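Local structure of dihydropteroate synthase (Anaplasma phagocytophilum, 6UCZ) at residues N117-T120 against A121-L125; S217-I220 against A221-I224; A259-S262 against T263-A266. The protein probably catalyses the joining of 6-hydroxymethyl-7,8-dihydropterin diphosphate and p-aminobenzoate to give 7,8-dihydropteroate, a step of folate biosynthesis. All blocks are in the same frame, centred on the assembly; numbering follows the deposited sequence.

Interaction 1 of 3, residues N117-T120 against A121-L125; sequences NAKT and AELAL
K119 and E122 form an i to i+3 salt bridge in the first turns of helix 118-127, the helix of a beta-alpha-beta unit in the parallel (beta/alpha)8 barrel. K119 NZ lies 3.1 Å from E122 OE1 and meets it from above the carboxylate plane, 37° out of it. Two bends in the lysine chain, at chi2 (49°) and chi3 (84°), fold it back over the acid, so that K119 CE too comes within 3.3 Å of E122 OE1. The glutamate contributes an extended chain. Its other oxygen, OE2, has a long and weak ion pair with K126, so the carboxylate probably feels positive charge from both lysines.

Beneath the bridge the helical ladder is regular. The amides of A121, E122, L123 and A124 bond to the carbonyls of N117, A118, K119 and T120; the shortest of these is E122 N to A118 O at 2.8 Å. Side-chain carbons also rest on carbonyl oxygens of the preceding turn, among them L123 CG, 3.5 Å from K119 O, and A124 CB, 3.4 Å from T120 O.

N117 stands at the N-cap position, but its side chain makes no capping bond. The amide of A118 is instead bonded to D140 OD2, while N117 ND2 and T120 OG1 both bond to E89 OE1. T120 and A124 face strand 110-115 at I113, A118 and A121 meet helix 143-148 through I146 and M143, and L123 lies on W90 of helix 86-93.

Interaction 2 of 3, residues S217-I220 against A221-I224; sequences SWYI and AKNI
Successive i+4 bonds, A221 N to S217 O at 3.1 Å and K222 N to W218 O at 2.8 Å, carry the helix to its last turn, where the N223 amide divides between Y219 O at 3.1 Å and, weakly, I220 O. The bond to Y219 O is bent, with an N-H...O angle of 137°. The bent bond coincides with the helix end, N223 being the first residue to leave helical backbone angles.

The Y219 ring is the main side-chain platform. Its CG is anti to the backbone N (chi1 -179°), which sends the ring along the helix toward the residues one turn on. There one end of the N223 side-chain amide stands over the centre of one ring face, the amide and ring planes 46° apart. K222 approaches the same ring obliquely through CE, 4.2 Å from Y219 CD2. Closer to the helix, K222 CB sits 3.4 Å from W218 O and N223 CB 3.5 Å from Y219 O.

In the (beta/alpha)8 barrel this helix, 214-222, belongs to the connection between strands 202-205 and 235-236. It packs against helix 174-194, with Y219 on P174 and E175 and I220 on L178 and I181. Two of its polar groups have partners outside the turn: S217 OG is hydrogen-bonded to G209 N, and W218 NE1 to M243 O. The indole of W218 also meets the ring of F244 edge to face. At the C-terminal end I224 N returns to A221 O at 3.2 Å, and the I224 side chain touches Q268.

Interaction 3 of 3, residues A259-S262 against T263-A266; sequences AMLS and TFLA
A259 O is gripped twice by T263, whose backbone N and hydroxyl OG1 both donate to it at 3.1 Å, from opposite faces of the carbonyl plane. The double grip lies in helix 255-267, the crossover helix between strands 235-236 and 272-275 of the (beta/alpha)8 barrel. Chi1 of T263 (-57°) makes it possible: OG1 stands beside the backbone N and turns back toward the preceding turn. Further along, L265 N meets L261 O at 2.9 Å with a nearly straight N-H...O angle of 171°, and A266 N meets S262 O at 2.8 Å. Between the T263 and L265 bonds the ladder widens: F264 N is 3.6 Å from M260 O, and this pair is not counted as a hydrogen bond.

L261 carries the apolar side. One of its methyls, CD1, reaches F264 CD2 at 3.9 Å, oblique to the ring, and also lies near the branch point of L265. The S262 side chain touches L273 of strand 272-275, and its OG is hydrogen-bonded to H238 NE2 and T258 O. T263 and A266 pack on helix 278-290, through S284 and I287, and through A288. In the leucine pair, L261 CG and L265 CD1 are 4.0 Å apart.

How the interactions relate
From the N terminus the three contacts follow in series; none nests in or crosses another, and each closes no more than a helical turn. Interaction 1 lies in helix 118-127, after strand 110-115, and its centre is about 31 Å from the centres of interactions 2 and 3, on the opposite side of the chain's centre. Interactions 2 and 3 have centres about 12 Å apart and touch. There the F264 ring meets the end of helix 214-222, with F264 CE2 at 3.4 Å from A221 O, while W218 CZ3 and L261 CD2 pack at 3.9 Å. These two contacts therefore tie helices 214-222 and 255-267 together on the barrel's outside.

Interaction 1 of 3, residues N117-T120 against A121-L125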
# COMPACT_ATOMS: atom_id res chain seq x y z
N ASN A 117 -4.41 12.67 -0.07
CA ASN A 117 -4.96 13.95 0.42
C ASN A 117 -5.08 13.94 1.94
O ASN A 117 -5.77 13.08 2.50
CB ASN A 117 -6.33 14.22 -0.20
CG ASN A 117 -6.28 14.39 -1.70
OD1 ASN A 117 -5.45 15.12 -2.21
ND2 ASN A 117 -7.17 13.70 -2.41
N ALA A 118 -4.46 14.93 2.59
CA ALA A 118 -4.48 14.98 4.05
C ALA A 118 -5.90 15.11 4.60
O ALA A 118 -6.23 14.51 5.63
CB ALA A 118 -3.61 16.13 4.55
N LYS A 119 -6.76 15.88 3.93
CA LYS A 119 -8.13 16.05 4.41
C LYS A 119 -8.89 14.74 4.41
O LYS A 119 -9.64 14.44 5.35
CB LYS A 119 -8.87 17.08 3.56
CG LYS A 119 -10.29 17.40 4.04
CD LYS A 119 -10.36 17.71 5.53
CE LYS A 119 -10.03 19.16 5.82
NZ LYS A 119 -10.67 19.61 7.09
N THR A 120 -8.70 13.93 3.37
CA THR A 120 -9.35 12.63 3.34
C THR A 120 -8.83 11.74 4.46
O THR A 120 -9.61 11.07 5.14
CB THR A 120 -9.16 11.98 1.97
OG1 THR A 120 -9.97 12.67 1.01
CG2 THR A 120 -9.52 10.49 2.01
N ALA A 121 -7.51 11.75 4.68
CA ALA A 121 -6.96 10.98 5.80
C ALA A 121 -7.55 11.45 7.12
O ALA A 121 -7.91 10.63 7.97
CB ALA A 121 -5.44 11.08 5.82
N GLU A 122 -7.68 12.77 7.29
CA GLU A 122 -8.23 13.32 8.52
C GLU A 122 -9.68 12.89 8.73
O GLU A 122 -10.08 12.53 9.84
CB GLU A 122 -8.12 14.85 8.50
CG GLU A 122 -8.77 15.55 9.67
CD GLU A 122 -8.66 17.05 9.56
OE1 GLU A 122 -8.79 17.57 8.43
OE2 GLU A 122 -8.43 17.70 10.59
N LEU A 123 -10.49 12.94 7.67
CA LEU A 123 -11.88 12.54 7.80
C LEU A 123 -11.99 11.05 8.08
O LEU A 123 -12.77 10.61 8.93
CB LEU A 123 -12.67 12.92 6.55
CG LEU A 123 -12.93 14.43 6.42
CD1 LEU A 123 -13.64 14.75 5.11
CD2 LEU A 123 -13.72 14.96 7.61
N ALA A 124 -11.18 10.25 7.38
CA ALA A 124 -11.19 8.81 7.61
C ALA A 124 -10.73 8.49 9.02
O ALA A 124 -11.31 7.62 9.69
CB ALA A 124 -10.31 8.11 6.57
N LEU A 125 -9.71 9.21 9.51
CA LEU A 125 -9.23 8.99 10.87
C LEU A 125 -10.31 9.31 11.89
O LEU A 125 -10.44 8.60 12.90
CB LEU A 125 -7.97 9.82 11.11
CG LEU A 125 -6.72 9.24 10.43
CD1 LEU A 125 -5.58 10.24 10.37
CD2 LEU A 125 -6.29 7.98 11.16

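Interaction 2 of 3, residues S217-I220 against A221-I224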
# COMPACT_ATOMS: atom_id res chain seq x y z
N SER A 217 11.23 -3.06 -11.02
CA SER A 217 10.35 -3.49 -9.94
C SER A 217 10.74 -4.87 -9.42
O SER A 217 10.67 -5.12 -8.21
CB SER A 217 8.89 -3.50 -10.40
OG SER A 217 8.41 -2.17 -10.55
N TRP A 218 11.16 -5.77 -10.31
CA TRP A 218 11.66 -7.07 -9.84
C TRP A 218 12.95 -6.90 -9.05
O TRP A 218 13.16 -7.57 -8.03
CB TRP A 218 11.87 -8.03 -11.03
CG TRP A 218 10.58 -8.61 -11.48
CD1 TRP A 218 9.84 -8.23 -12.57
CD2 TRP A 218 9.85 -9.65 -10.84
NE1 TRP A 218 8.68 -8.97 -12.63
CE2 TRP A 218 8.67 -9.85 -11.58
CE3 TRP A 218 10.08 -10.43 -9.69
CZ2 TRP A 218 7.72 -10.81 -11.22
CZ3 TRP A 218 9.13 -11.38 -9.33
CH2 TRP A 218 7.97 -11.56 -10.09
N TYR A 219 13.85 -6.02 -9.53
CA TYR A 219 15.10 -5.78 -8.81
C TYR A 219 14.83 -5.32 -7.38
O TYR A 219 15.49 -5.77 -6.44
CB TYR A 219 15.94 -4.74 -9.56
CG TYR A 219 17.27 -4.43 -8.90
CD1 TYR A 219 17.38 -3.45 -7.91
CD2 TYR A 219 18.42 -5.14 -9.24
CE1 TYR A 219 18.61 -3.18 -7.30
CE2 TYR A 219 19.64 -4.87 -8.65
CZ TYR A 219 19.73 -3.89 -7.68
OH TYR A 219 20.95 -3.63 -7.09
N ILE A 220 13.87 -4.41 -7.20
CA ILE A 220 13.55 -3.91 -5.87
C ILE A 220 12.99 -5.03 -4.99
O ILE A 220 13.40 -5.22 -3.84
CB ILE A 220 12.54 -2.75 -5.97
CG1 ILE A 220 13.14 -1.55 -6.73
CG2 ILE A 220 12.05 -2.35 -4.57
CD1 ILE A 220 14.42 -1.04 -6.14
N ALA A 221 12.01 -5.77 -5.52
CA ALA A 221 11.45 -6.90 -4.78
C ALA A 221 12.55 -7.87 -4.36
O ALA A 221 12.63 -8.28 -3.20
CB ALA A 221 10.39 -7.61 -5.63
N LYS A 222 13.44 -8.23 -5.30
CA LYS A 222 14.51 -9.18 -4.98
C LYS A 222 15.39 -8.65 -3.86
O LYS A 222 15.89 -9.43 -3.03
CB LYS A 222 15.35 -9.48 -6.22
CG LYS A 222 16.76 -9.97 -5.92
CD LYS A 222 17.55 -10.31 -7.17
CE LYS A 222 17.78 -9.10 -8.06
NZ LYS A 222 18.70 -9.40 -9.21
N ASN A 223 15.59 -7.33 -3.80
CA ASN A 223 16.50 -6.73 -2.84
C ASN A 223 15.75 -6.01 -1.72
O ASN A 223 16.27 -5.07 -1.12
CB ASN A 223 17.47 -5.78 -3.54
CG ASN A 223 18.52 -6.52 -4.36
OD1 ASN A 223 18.49 -6.54 -5.59
ND2 ASN A 223 19.45 -7.14 -3.66
N ILE A 224 14.52 -6.45 -1.41
CA ILE A 224 13.70 -5.76 -0.43
C ILE A 224 14.35 -5.76 0.95
O ILE A 224 14.06 -4.90 1.78
CB ILE A 224 12.28 -6.38 -0.39
CG1 ILE A 224 11.29 -5.43 0.28
CG2 ILE A 224 12.29 -7.75 0.31
CD1 ILE A 224 11.02 -4.17 -0.53

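Interaction 3 of 3, residues A259-S262 against T263-A266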
# COMPACT_ATOMS: atom_id res chain seq x y z
N ALA A 259 0.91 -14.56 -5.92
CA ALA A 259 1.09 -15.39 -4.73
C ALA A 259 2.46 -16.05 -4.69
O ALA A 259 3.01 -16.27 -3.60
CB ALA A 259 -0.01 -16.46 -4.66
N MET A 260 3.02 -16.40 -5.86
CA MET A 260 4.38 -16.94 -5.88
C MET A 260 5.39 -15.93 -5.36
O MET A 260 6.29 -16.28 -4.58
CB MET A 260 4.74 -17.39 -7.30
CG MET A 260 3.82 -18.50 -7.85
SD MET A 260 4.36 -19.08 -9.48
CE MET A 260 2.86 -19.62 -10.25
N LEU A 261 5.26 -14.66 -5.77
CA LEU A 261 6.13 -13.63 -5.22
C LEU A 261 5.79 -13.33 -3.76
O LEU A 261 6.69 -13.09 -2.94
CB LEU A 261 6.05 -12.37 -6.09
CG LEU A 261 6.82 -11.14 -5.59
CD1 LEU A 261 8.31 -11.45 -5.37
CD2 LEU A 261 6.64 -10.02 -6.59
N SER A 262 4.49 -13.35 -3.41
CA SER A 262 4.10 -13.15 -2.02
C SER A 262 4.85 -14.09 -1.08
O SER A 262 5.29 -13.67 -0.00
CB SER A 262 2.59 -13.35 -1.86
OG SER A 262 1.87 -12.33 -2.52
N THR A 263 5.01 -15.35 -1.48
CA THR A 263 5.75 -16.30 -0.64
C THR A 263 7.17 -15.83 -0.40
O THR A 263 7.65 -15.83 0.74
CB THR A 263 5.77 -17.69 -1.29
OG1 THR A 263 4.43 -18.14 -1.52
CG2 THR A 263 6.47 -18.68 -0.36
N PHE A 264 7.85 -15.38 -1.46
CA PHE A 264 9.22 -14.89 -1.33
C PHE A 264 9.27 -13.66 -0.42
O PHE A 264 10.14 -13.55 0.46
CB PHE A 264 9.77 -14.53 -2.71
CG PHE A 264 11.05 -13.73 -2.66
CD1 PHE A 264 12.28 -14.38 -2.58
CD2 PHE A 264 11.02 -12.34 -2.68
CE1 PHE A 264 13.46 -13.66 -2.53
CE2 PHE A 264 12.21 -11.61 -2.64
CZ PHE A 264 13.42 -12.27 -2.56
N LEU A 265 8.37 -12.71 -0.65
CA LEU A 265 8.36 -11.49 0.16
C LEU A 265 8.09 -11.81 1.63
O LEU A 265 8.73 -11.25 2.52
CB LEU A 265 7.31 -10.53 -0.38
CG LEU A 265 7.56 -9.96 -1.77
CD1 LEU A 265 6.35 -9.15 -2.19
CD2 LEU A 265 8.82 -9.11 -1.79
N ALA A 266 7.17 -12.74 1.90
CA ALA A 266 6.94 -13.15 3.28
C ALA A 266 8.20 -13.76 3.89
O ALA A 266 8.52 -13.50 5.06
CB ALA A 266 5.76 -14.13 3.35